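Local coordinates for protein FLUORESCENT IN BLUE LIGHT, chloroplastic (Arabidopsis thaliana, PDB 4YVO) that negatively regulates tetrapyrrole and chlorophyll biosynthesis in chloroplasts, probably by repressing glutamyl-tRNA reductase, with which its tetratricopeptide repeat domain mediates complex formation, at residues A[75-78]-A[79-83]. Numbering follows the deposited sequence.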
ATOM      1  N   PHE A  75      -0.032 -10.811   1.436  1.00 10.47           N
ATOM      2  CA  PHE A  75      -0.602  -9.530   1.841  1.00  8.99           C
ATOM      3  C   PHE A  75      -2.136  -9.539   1.771  1.00 10.15           C
ATOM      4  O   PHE A  75      -2.806  -8.848   2.545  1.00 11.25           O
ATOM      5  CB  PHE A  75      -0.046  -8.383   0.989  1.00  8.82           C
ATOM      6  CG  PHE A  75       1.382  -8.018   1.296  1.00  8.99           C
ATOM      7  CD1 PHE A  75       1.756  -7.646   2.577  1.00 11.50           C
ATOM      8  CD2 PHE A  75       2.338  -7.997   0.289  1.00  9.30           C
ATOM      9  CE1 PHE A  75       3.062  -7.280   2.853  1.00 11.43           C
ATOM     10  CE2 PHE A  75       3.648  -7.631   0.562  1.00 10.25           C
ATOM     11  CZ  PHE A  75       4.011  -7.272   1.845  1.00 10.54           C
ATOM     12  N   LYS A  76      -2.689 -10.316   0.842  1.00 10.35           N
ATOM     13  CA  LYS A  76      -4.143 -10.413   0.707  1.00 10.84           C
ATOM     14  C   LYS A  76      -4.733 -11.109   1.936  1.00 12.04           C
ATOM     15  O   LYS A  76      -5.779 -10.708   2.435  1.00 13.70           O
ATOM     16  CB  LYS A  76      -4.525 -11.157  -0.578  1.00 12.36           C
ATOM     17  CG  LYS A  76      -5.976 -10.985  -1.013  1.00 17.11           C
ATOM     18  CD  LYS A  76      -6.233  -9.551  -1.494  1.00 17.97           C
ATOM     19  CE  LYS A  76      -7.555  -9.400  -2.268  1.00 20.19           C
ATOM     20  NZ  LYS A  76      -7.587 -10.061  -3.632  1.00 18.24           N
ATOM     21  N   ILE A  77      -4.055 -12.146   2.424  1.00 12.08           N
ATOM     22  CA  ILE A  77      -4.446 -12.785   3.682  1.00 12.99           C
ATOM     23  C   ILE A  77      -4.316 -11.808   4.847  1.00 12.46           C
ATOM     24  O   ILE A  77      -5.208 -11.712   5.695  1.00 13.55           O
ATOM     25  CB  ILE A  77      -3.616 -14.059   3.961  1.00 13.31           C
ATOM     26  CG1 ILE A  77      -3.905 -15.110   2.889  1.00 15.06           C
ATOM     27  CG2 ILE A  77      -3.908 -14.621   5.358  1.00 16.20           C
ATOM     28  CD1 ILE A  77      -2.977 -16.304   2.939  1.00 15.86           C
ATOM     29  N   ALA A  78      -3.211 -11.068   4.880  1.00 11.41           N
ATOM     30  CA  ALA A  78      -2.999 -10.091   5.937  1.00 11.88           C
ATOM     31  C   ALA A  78      -4.128  -9.059   5.936  1.00 11.59           C
ATOM     32  O   ALA A  78      -4.625  -8.674   6.991  1.00 13.23           O
ATOM     33  CB  ALA A  78      -1.644  -9.411   5.773  1.00 11.71           C
ATOM     34  N   LEU A  79      -4.544  -8.631   4.748  1.00 10.56           N
ATOM     35  CA  LEU A  79      -5.622  -7.647   4.633  1.00 10.35           C
ATOM     36  C   LEU A  79      -6.925  -8.189   5.207  1.00 12.79           C
ATOM     37  O   LEU A  79      -7.616  -7.500   5.960  1.00 13.57           O
ATOM     38  CB  LEU A  79      -5.842  -7.246   3.173  1.00 10.46           C
ATOM     39  CG  LEU A  79      -6.816  -6.083   2.964  1.00 11.26           C
ATOM     40  CD1 LEU A  79      -6.156  -4.770   3.363  1.00 13.57           C
ATOM     41  CD2 LEU A  79      -7.294  -6.029   1.523  1.00 13.26           C
ATOM     42  N   GLU A  80      -7.260  -9.425   4.845  1.00 14.14           N
ATOM     43  CA  GLU A  80      -8.491 -10.051   5.318  0.54 15.62           C
ATOM     44  C   GLU A  80      -8.461 -10.204   6.844  1.00 15.57           C
ATOM     45  O   GLU A  80      -9.447  -9.905   7.521  1.00 17.42           O
ATOM     46  CB  GLU A  80      -8.733 -11.397   4.605  0.54 17.52           C
ATOM     47  CG  GLU A  80     -10.139 -11.989   4.803  0.54 19.39           C
ATOM     48  CD  GLU A  80     -10.483 -13.114   3.817  0.54 18.46           C
ATOM     49  OE1 GLU A  80     -10.265 -12.949   2.594  0.54 19.43           O
ATOM     50  OE2 GLU A  80     -10.999 -14.164   4.267  0.54 21.32           O
ATOM     51  N   LEU A  81      -7.326 -10.651   7.379  1.00 15.14           N
ATOM     52  CA  LEU A  81      -7.186 -10.841   8.823  1.00 15.92           C
ATOM     53  C   LEU A  81      -7.242  -9.515   9.577  1.00 15.96           C
ATOM     54  O   LEU A  81      -7.871  -9.421  10.638  1.00 18.70           O
ATOM     55  CB  LEU A  81      -5.885 -11.578   9.150  1.00 16.66           C
ATOM     56  CG  LEU A  81      -5.790 -13.034   8.689  1.00 18.25           C
ATOM     57  CD1 LEU A  81      -4.445 -13.605   9.076  1.00 19.81           C
ATOM     58  CD2 LEU A  81      -6.916 -13.875   9.285  1.00 23.24           C
ATOM     59  N   ALA A  82      -6.581  -8.498   9.037  1.00 14.12           N
ATOM     60  CA  ALA A  82      -6.570  -7.183   9.664  1.00 14.28           C
ATOM     61  C   ALA A  82      -7.976  -6.595   9.699  1.00 16.85           C
ATOM     62  O   ALA A  82      -8.369  -5.951  10.670  1.00 19.47           O
ATOM     63  CB  ALA A  82      -5.608  -6.242   8.937  1.00 14.14           C
ATOM     64  N   GLN A  83      -8.735  -6.824   8.634  1.00 16.07           N
ATOM     65  CA  GLN A  83     -10.117  -6.369   8.591  1.00 16.97           C
ATOM     66  C   GLN A  83     -10.973  -7.130   9.599  1.00 19.72           C
ATOM     67  O   GLN A  83     -11.800  -6.532  10.286  1.00 23.61           O
ATOM     68  CB  GLN A  83     -10.672  -6.490   7.171  1.00 16.13           C
ATOM     69  CG  GLN A  83     -10.088  -5.439   6.232  1.00 15.97           C
ATOM     70  CD  GLN A  83     -10.423  -5.673   4.774  1.00 17.26           C
ATOM     71  OE1 GLN A  83     -10.923  -6.735   4.397  1.00 21.59           O
ATOM     72  NE2 GLN A  83     -10.146  -4.674   3.941  1.00 17.62           N
TER
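Ile77 and Leu81, one helical turn apart, run alongside each other in the same direction, with Ile77 CG2 resting 3.9 Å from Leu81 CD1. The torsions bring these two branches together: CG2 of Ile77 stands anti to its backbone N, whereas CG of Leu81 stands anti to its own carbonyl carbon (chi1 -67°), which also lays CG 3.3 Å from Ile77 O. That oxygen accepts the amide of Leu81, N to O 2.9 Å, with the N-H pointing almost straight at it (166°). The same i to i+4 pattern joins Leu79 N to Phe75 O, Glu80 N to Lys76 O and Ala82 N to Ala78 O (2.8 Å), making this regular alpha-helix. Replacing Leu81 by an alanine would probably leave Ile77 CG2 without the leucine methyl one turn on, and Ile77 O without the CG that lies against it.

The buried side is built from small and apolar residues. Ala78 and Ala82 carry nothing beyond CB, and CB of Ala82 sits only 3.3 Å from Ala78 O; methyls suit a face against which other helices pack, while the larger Phe75 and Leu79 are buried against neighbouring helices. The solvent side is looser. Glu80 lies near the preceding turn through its CB, 3.7 Å from Lys76 O; its chain is extended in the conformer modelled here, and a carboxylate suits an exposed place. Lys76, partly exposed, leans on Tyr114, and its amine is hydrogen-bonded to Tyr72 OH.

Helix 68-84, in the first TPR repeat, packs on helix 48-64 as in the helix pair of a tetratricopeptide repeat. Ala78 meets Leu52 and Leu56 there, while branched, apolar Ile77 and Leu81 suit the partly exposed flank, touching Lys55 and Glu51 respectively; Phe75 packs on Leu98 of helix 88-104, and Leu79 reaches Tyr114 and Met117 of helix 108-125.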